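Local atomic coordinates of protein (tenascin) (Gallus gallus, PDB entry 1QR4), a protein that is an extracellular matrix adhesion protein, here as a segment of two fibronectin type III domains that spans its heparin- and contactin-binding regions. Residues N9-E20 and S84-V95; V95-F103 and N161-G169. One frame throughout, in Å; residues are numbered along the deposited sequence.

Contact 1: N9-E20 and S84-V95; sequences NPKDLEVSDPTE and SKPTTIKGSTVV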
# COMPACT_ATOMS: atom_id res chain seq x y z
N ASN A 9 13.71 13.77 -24.14
CA ASN A 9 12.72 13.19 -23.24
C ASN A 9 13.09 13.34 -21.76
O ASN A 9 14.24 13.64 -21.42
CB ASN A 9 12.49 11.71 -23.57
CG ASN A 9 13.66 10.83 -23.19
OD1 ASN A 9 14.79 11.30 -23.05
ND2 ASN A 9 13.40 9.55 -23.03
N PRO A 10 12.10 13.19 -20.86
CA PRO A 10 12.34 13.31 -19.42
C PRO A 10 13.22 12.15 -19.00
O PRO A 10 12.90 11.00 -19.29
CB PRO A 10 10.94 13.13 -18.84
CG PRO A 10 10.06 13.68 -19.90
CD PRO A 10 10.66 13.07 -21.14
N LYS A 11 14.33 12.43 -18.34
CA LYS A 11 15.21 11.35 -17.92
C LYS A 11 14.96 10.89 -16.48
O LYS A 11 14.24 11.53 -15.72
CB LYS A 11 16.67 11.76 -18.09
CG LYS A 11 17.00 12.26 -19.49
CD LYS A 11 18.50 12.45 -19.71
CE LYS A 11 19.18 11.15 -20.13
NZ LYS A 11 18.65 10.62 -21.41
N ASP A 12 15.57 9.76 -16.15
CA ASP A 12 15.49 9.13 -14.83
C ASP A 12 14.18 9.18 -14.08
O ASP A 12 14.10 9.74 -12.99
CB ASP A 12 16.65 9.60 -13.95
CG ASP A 12 18.00 9.21 -14.52
OD1 ASP A 12 18.38 8.02 -14.39
OD2 ASP A 12 18.67 10.07 -15.13
N LEU A 13 13.17 8.57 -14.66
CA LEU A 13 11.85 8.48 -14.05
C LEU A 13 11.87 7.33 -13.05
O LEU A 13 12.07 6.17 -13.41
CB LEU A 13 10.79 8.23 -15.12
CG LEU A 13 9.33 8.08 -14.66
CD1 LEU A 13 8.86 9.38 -13.99
CD2 LEU A 13 8.43 7.74 -15.85
N GLU A 14 11.73 7.67 -11.77
CA GLU A 14 11.72 6.68 -10.70
C GLU A 14 10.51 6.85 -9.77
O GLU A 14 10.01 7.96 -9.59
CB GLU A 14 13.02 6.74 -9.89
CG GLU A 14 13.29 8.07 -9.19
CD GLU A 14 14.44 8.00 -8.19
OE1 GLU A 14 14.54 6.99 -7.44
OE2 GLU A 14 15.26 8.95 -8.15
N VAL A 15 10.03 5.73 -9.23
CA VAL A 15 8.89 5.72 -8.30
C VAL A 15 9.37 5.41 -6.88
O VAL A 15 10.14 4.48 -6.65
CB VAL A 15 7.83 4.71 -8.74
CG1 VAL A 15 8.48 3.37 -9.01
CG2 VAL A 15 6.78 4.57 -7.68
N SER A 16 8.92 6.22 -5.94
CA SER A 16 9.30 6.07 -4.53
C SER A 16 8.08 6.05 -3.60
O SER A 16 6.94 6.30 -4.03
CB SER A 16 10.24 7.22 -4.14
OG SER A 16 10.78 7.05 -2.84
N ASP A 17 8.32 5.69 -2.34
CA ASP A 17 7.30 5.65 -1.28
C ASP A 17 5.95 4.97 -1.62
O ASP A 17 4.88 5.58 -1.51
CB ASP A 17 7.04 7.08 -0.74
CG ASP A 17 8.33 7.91 -0.52
OD1 ASP A 17 9.41 7.34 -0.25
OD2 ASP A 17 8.25 9.16 -0.61
N PRO A 18 5.98 3.68 -2.02
CA PRO A 18 4.74 2.97 -2.35
C PRO A 18 3.71 2.97 -1.21
O PRO A 18 4.03 2.68 -0.05
CB PRO A 18 5.22 1.55 -2.64
CG PRO A 18 6.59 1.76 -3.20
CD PRO A 18 7.15 2.83 -2.28
N THR A 19 2.48 3.31 -1.56
CA THR A 19 1.36 3.34 -0.63
C THR A 19 0.31 2.38 -1.21
O THR A 19 0.60 1.66 -2.17
CB THR A 19 0.84 4.80 -0.50
OG1 THR A 19 1.67 5.50 0.43
CG2 THR A 19 -0.62 4.89 -0.06
N GLU A 20 -0.84 2.27 -0.56
CA GLU A 20 -1.91 1.39 -1.03
C GLU A 20 -2.66 2.05 -2.17
O GLU A 20 -3.24 1.37 -3.03
CB GLU A 20 -2.93 1.15 0.09
CG GLU A 20 -2.60 0.01 1.03
CD GLU A 20 -3.54 -0.05 2.21
OE1 GLU A 20 -4.76 0.20 2.03
OE2 GLU A 20 -3.06 -0.34 3.33
N SER A 84 7.47 14.29 -26.89
CA SER A 84 8.80 13.70 -26.93
C SER A 84 8.74 12.15 -26.88
O SER A 84 7.67 11.55 -27.00
CB SER A 84 9.64 14.23 -25.76
OG SER A 84 9.13 13.80 -24.51
N LYS A 85 9.91 11.53 -26.76
CA LYS A 85 10.00 10.08 -26.67
C LYS A 85 9.55 9.75 -25.25
O LYS A 85 9.99 10.40 -24.30
CB LYS A 85 11.44 9.64 -26.85
CG LYS A 85 11.65 8.17 -26.69
CD LYS A 85 13.06 7.89 -26.23
CE LYS A 85 13.21 6.42 -25.87
NZ LYS A 85 12.13 5.97 -24.94
N PRO A 86 8.69 8.73 -25.08
CA PRO A 86 8.19 8.33 -23.76
C PRO A 86 9.24 7.74 -22.85
O PRO A 86 10.08 6.95 -23.30
CB PRO A 86 7.15 7.26 -24.08
CG PRO A 86 6.78 7.53 -25.50
CD PRO A 86 8.09 7.89 -26.13
N THR A 87 9.21 8.14 -21.59
CA THR A 87 10.10 7.59 -20.59
C THR A 87 9.19 6.66 -19.78
O THR A 87 8.15 7.09 -19.28
CB THR A 87 10.70 8.68 -19.74
OG1 THR A 87 11.27 9.67 -20.60
CG2 THR A 87 11.79 8.14 -18.84
N THR A 88 9.54 5.38 -19.70
CA THR A 88 8.68 4.43 -19.03
C THR A 88 9.25 3.63 -17.87
O THR A 88 10.44 3.30 -17.84
CB THR A 88 8.08 3.45 -20.05
OG1 THR A 88 7.26 4.18 -20.97
CG2 THR A 88 7.24 2.39 -19.36
N ILE A 89 8.38 3.36 -16.90
CA ILE A 89 8.71 2.55 -15.73
C ILE A 89 7.44 1.87 -15.24
O ILE A 89 6.32 2.24 -15.61
CB ILE A 89 9.24 3.37 -14.51
CG1 ILE A 89 8.21 4.40 -14.07
CG2 ILE A 89 10.59 3.96 -14.79
CD1 ILE A 89 8.25 4.72 -12.58
N LYS A 90 7.65 0.89 -14.37
CA LYS A 90 6.58 0.14 -13.75
C LYS A 90 6.66 0.32 -12.25
O LYS A 90 7.74 0.41 -11.66
CB LYS A 90 6.66 -1.33 -14.11
CG LYS A 90 6.32 -1.63 -15.56
CD LYS A 90 6.37 -3.12 -15.85
CE LYS A 90 5.99 -3.40 -17.29
NZ LYS A 90 6.86 -2.66 -18.24
N GLY A 91 5.50 0.43 -11.64
CA GLY A 91 5.43 0.60 -10.20
C GLY A 91 4.14 -0.05 -9.75
O GLY A 91 3.08 0.13 -10.37
N SER A 92 4.24 -0.87 -8.72
CA SER A 92 3.07 -1.53 -8.19
C SER A 92 2.78 -0.98 -6.80
O SER A 92 3.70 -0.62 -6.06
CB SER A 92 3.32 -3.03 -8.13
OG SER A 92 4.56 -3.30 -7.51
N THR A 93 1.50 -0.83 -6.49
CA THR A 93 1.08 -0.34 -5.17
C THR A 93 1.27 -1.46 -4.16
O THR A 93 1.36 -2.64 -4.54
CB THR A 93 -0.41 0.07 -5.15
OG1 THR A 93 -1.19 -0.95 -5.79
CG2 THR A 93 -0.61 1.40 -5.85
N VAL A 94 1.34 -1.11 -2.88
CA VAL A 94 1.51 -2.12 -1.84
C VAL A 94 0.17 -2.79 -1.54
O VAL A 94 -0.87 -2.19 -1.75
CB VAL A 94 2.07 -1.50 -0.56
CG1 VAL A 94 1.10 -0.48 -0.01
CG2 VAL A 94 2.35 -2.58 0.46
N VAL A 95 0.20 -4.04 -1.08
CA VAL A 95 -1.03 -4.76 -0.74
C VAL A 95 -1.84 -3.98 0.32
O VAL A 95 -1.27 -3.24 1.13
CB VAL A 95 -0.72 -6.20 -0.24
CG1 VAL A 95 0.22 -6.17 0.95
CG2 VAL A 95 -2.01 -6.94 0.10
O HOH W 1 -0.09 -0.95 2.94
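Ile-89 meets Leu-13 and Val-15 in the apolar part of this contact. The side chains of Ile-89 and Leu-13 cross at about a right angle, with CD2 of Leu-13 3.8 Å from CG1 of Ile-89. CG1 of Ile-89 sits between its backbone N and carbonyl carbon (chi1 59°), beside Leu-13. With chi2 at 150°, Ile-89 CD1 reaches Val-15 and lies 3.8 Å from Val-15 CG1. Trp-27 and Leu-23 of strand 22-28 touch Leu-13 and Val-15, respectively. Strands 11-16 and 87-92 run nearly parallel, 16° apart, their axes 7.2 Å apart at closest. They are edge strands of different sheets, A and G of the fibronectin type III sandwich, so the contact closes one side of the core. One sound hydrogen bond crosses it: Val-94 N donates to Thr-19 O over 3.0 Å. Near the other end, Thr-87 OG1 lies so close to Pro-10 O that their hydrogen bond is doubtful. Glu-20 lies beside the link to the next domain. Its CG is 3.5 Å from Val-95 O, and one water donates to both Glu-20 OE2 and Val-95 O. Glu-20 OE2 probably also hydrogen-bonds Ser-97 OG. Ser-84, Lys-85 and Lys-90 belong to a putative heparin-binding site.

Contact 2: V95-F103 and N161-G169; sequences VGSPKGISF and NVNIISVKG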
# COMPACT_ATOMS: atom_id res chain seq x y z
N VAL A 95 0.20 -4.04 -1.08
CA VAL A 95 -1.03 -4.76 -0.74
C VAL A 95 -1.84 -3.98 0.32
O VAL A 95 -1.27 -3.24 1.13
CB VAL A 95 -0.72 -6.20 -0.24
CG1 VAL A 95 0.22 -6.17 0.95
CG2 VAL A 95 -2.01 -6.94 0.10
N GLY A 96 -3.16 -4.13 0.29
CA GLY A 96 -4.03 -3.44 1.23
C GLY A 96 -4.09 -3.92 2.68
O GLY A 96 -3.99 -5.12 2.96
N SER A 97 -4.26 -2.96 3.60
CA SER A 97 -4.38 -3.22 5.04
C SER A 97 -5.81 -3.66 5.37
O SER A 97 -6.74 -3.25 4.67
CB SER A 97 -4.17 -1.93 5.85
OG SER A 97 -2.88 -1.39 5.73
N PRO A 98 -6.00 -4.50 6.42
CA PRO A 98 -7.36 -4.92 6.78
C PRO A 98 -8.01 -3.62 7.26
O PRO A 98 -7.31 -2.71 7.71
CB PRO A 98 -7.13 -5.89 7.93
CG PRO A 98 -5.79 -6.46 7.63
CD PRO A 98 -5.02 -5.22 7.24
N LYS A 99 -9.33 -3.51 7.16
CA LYS A 99 -10.01 -2.27 7.54
C LYS A 99 -10.40 -2.01 9.00
O LYS A 99 -10.38 -0.86 9.44
CB LYS A 99 -11.20 -2.03 6.61
CG LYS A 99 -10.81 -1.80 5.15
CD LYS A 99 -9.80 -0.65 5.01
CE LYS A 99 -10.41 0.71 5.38
NZ LYS A 99 -11.52 1.15 4.46
N GLY A 100 -10.72 -3.04 9.76
CA GLY A 100 -11.10 -2.80 11.14
C GLY A 100 -10.85 -3.92 12.12
O GLY A 100 -11.36 -5.04 11.96
N ILE A 101 -10.08 -3.64 13.15
CA ILE A 101 -9.80 -4.66 14.14
C ILE A 101 -10.87 -4.60 15.23
O ILE A 101 -11.25 -3.51 15.69
CB ILE A 101 -8.38 -4.50 14.71
CG1 ILE A 101 -8.05 -5.66 15.64
CG2 ILE A 101 -8.22 -3.15 15.38
CD1 ILE A 101 -6.62 -5.62 16.15
N SER A 102 -11.43 -5.75 15.58
CA SER A 102 -12.44 -5.82 16.62
C SER A 102 -12.16 -6.98 17.55
O SER A 102 -11.52 -7.97 17.17
CB SER A 102 -13.84 -5.95 16.00
OG SER A 102 -13.99 -7.18 15.33
N PHE A 103 -12.60 -6.84 18.79
CA PHE A 103 -12.40 -7.87 19.79
C PHE A 103 -13.74 -8.35 20.34
O PHE A 103 -14.71 -7.58 20.42
CB PHE A 103 -11.53 -7.33 20.91
CG PHE A 103 -10.22 -6.84 20.44
CD1 PHE A 103 -9.28 -7.72 19.92
CD2 PHE A 103 -9.92 -5.48 20.48
CE1 PHE A 103 -8.06 -7.26 19.44
CE2 PHE A 103 -8.70 -5.01 20.00
CZ PHE A 103 -7.77 -5.90 19.48
N ASN A 161 -1.28 -4.86 22.78
CA ASN A 161 -1.19 -4.14 21.50
C ASN A 161 -1.33 -5.22 20.42
O ASN A 161 -0.53 -6.14 20.37
CB ASN A 161 0.16 -3.45 21.37
CG ASN A 161 0.05 -1.93 21.38
OD1 ASN A 161 -0.93 -1.35 20.91
ND2 ASN A 161 1.09 -1.28 21.89
N VAL A 162 -2.36 -5.13 19.58
CA VAL A 162 -2.59 -6.13 18.55
C VAL A 162 -2.60 -5.57 17.16
O VAL A 162 -3.52 -4.86 16.78
CB VAL A 162 -3.94 -6.87 18.75
CG1 VAL A 162 -4.23 -7.81 17.58
CG2 VAL A 162 -3.91 -7.64 20.05
N ASN A 163 -1.62 -6.01 16.38
CA ASN A 163 -1.43 -5.59 14.99
C ASN A 163 -1.79 -6.71 14.03
O ASN A 163 -1.55 -7.89 14.31
CB ASN A 163 0.03 -5.22 14.78
CG ASN A 163 0.55 -4.25 15.83
OD1 ASN A 163 1.34 -4.62 16.69
ND2 ASN A 163 0.12 -3.00 15.74
N ILE A 164 -2.36 -6.34 12.90
CA ILE A 164 -2.74 -7.29 11.87
C ILE A 164 -2.21 -6.75 10.53
O ILE A 164 -2.37 -5.56 10.23
CB ILE A 164 -4.26 -7.47 11.80
CG1 ILE A 164 -4.76 -7.99 13.15
CG2 ILE A 164 -4.62 -8.45 10.68
CD1 ILE A 164 -6.27 -8.11 13.25
N ILE A 165 -1.56 -7.62 9.76
CA ILE A 165 -0.97 -7.23 8.48
C ILE A 165 -1.39 -8.20 7.40
O ILE A 165 -1.48 -9.40 7.66
CB ILE A 165 0.57 -7.28 8.58
CG1 ILE A 165 1.08 -6.08 9.37
CG2 ILE A 165 1.21 -7.30 7.22
CD1 ILE A 165 2.56 -6.13 9.66
N SER A 166 -1.66 -7.69 6.20
CA SER A 166 -2.02 -8.54 5.06
C SER A 166 -0.73 -8.96 4.35
O SER A 166 0.23 -8.18 4.27
CB SER A 166 -2.86 -7.79 4.03
OG SER A 166 -4.04 -7.29 4.61
N VAL A 167 -0.73 -10.17 3.80
CA VAL A 167 0.43 -10.68 3.09
C VAL A 167 0.03 -11.34 1.77
O VAL A 167 -0.92 -12.11 1.71
CB VAL A 167 1.23 -11.70 3.93
CG1 VAL A 167 2.48 -12.13 3.19
CG2 VAL A 167 1.60 -11.11 5.26
N LYS A 168 0.73 -10.98 0.71
CA LYS A 168 0.48 -11.56 -0.60
C LYS A 168 1.86 -11.76 -1.22
O LYS A 168 2.60 -10.81 -1.45
CB LYS A 168 -0.39 -10.65 -1.45
CG LYS A 168 -0.93 -11.33 -2.71
CD LYS A 168 -0.35 -10.73 -3.98
CE LYS A 168 -0.70 -11.57 -5.22
NZ LYS A 168 -0.01 -12.90 -5.25
N GLY A 169 2.22 -13.03 -1.41
CA GLY A 169 3.52 -13.34 -1.95
C GLY A 169 4.52 -13.01 -0.88
O GLY A 169 4.58 -13.69 0.14
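Ile-101 packs against Val-162 and Ile-164 inside the second fibronectin type III sandwich. Here the first strand, 101-104, and the chain leading into it lie over strand 159-168 of the facing sheet. The short strand segments cross at 134°. CG1 of Ile-101 is anti to the backbone N (chi1 -174°) and the chain stays extended, which carries CD1 to the facing strand. Ile-101 CD1 lies 3.5 Å from Val-162 CG1 and 3.8 Å from Ile-164 CD1. Phe-103 meets Val-162 with its ring edge, CZ being 4.0 Å from Val-162 CB. Pro-98 crosses Ile-164 obliquely, with CG 3.8 Å from Ile-164 CG2. Val-95 adds its methyls at Ser-166, CG2 lying 4.1 Å from Ser-166 CB. The buried hydroxyl of Ser-166 gives the one hydrogen bond across the contact: OG donates to Gly-96 O over 2.7 Å, in the carbonyl plane. Further out, Val-113 touches both Phe-103 and Ile-164, and Trp-115 also packs on Ile-164. Ile-176 and Leu-180 of strand 171-181 back Pro-98 and Phe-103, respectively. Ser-173 OG accepts the backbone N-H of Ser-166 and bonds Gly-96 O weakly.

From the N terminus, contact 1 comes first. Residues 9-20 open a loop that 84-95 closes, and the strands between them build most of the first domain. Contact 2 then opens at 95-103 and closes at 161-169, late in the second domain. The two loops follow in series and neither encloses the other. Val-95 belongs to both contacts, at the end of one loop and the start of the next. The centres of contact 1 and contact 2 are about 27 Å apart, on opposite sides of the chain's centre. Each joins the two sheets of its own sandwich. They touch at the domain junction, where Glu-20 CD packs 3.6 Å from Gly-96 CA.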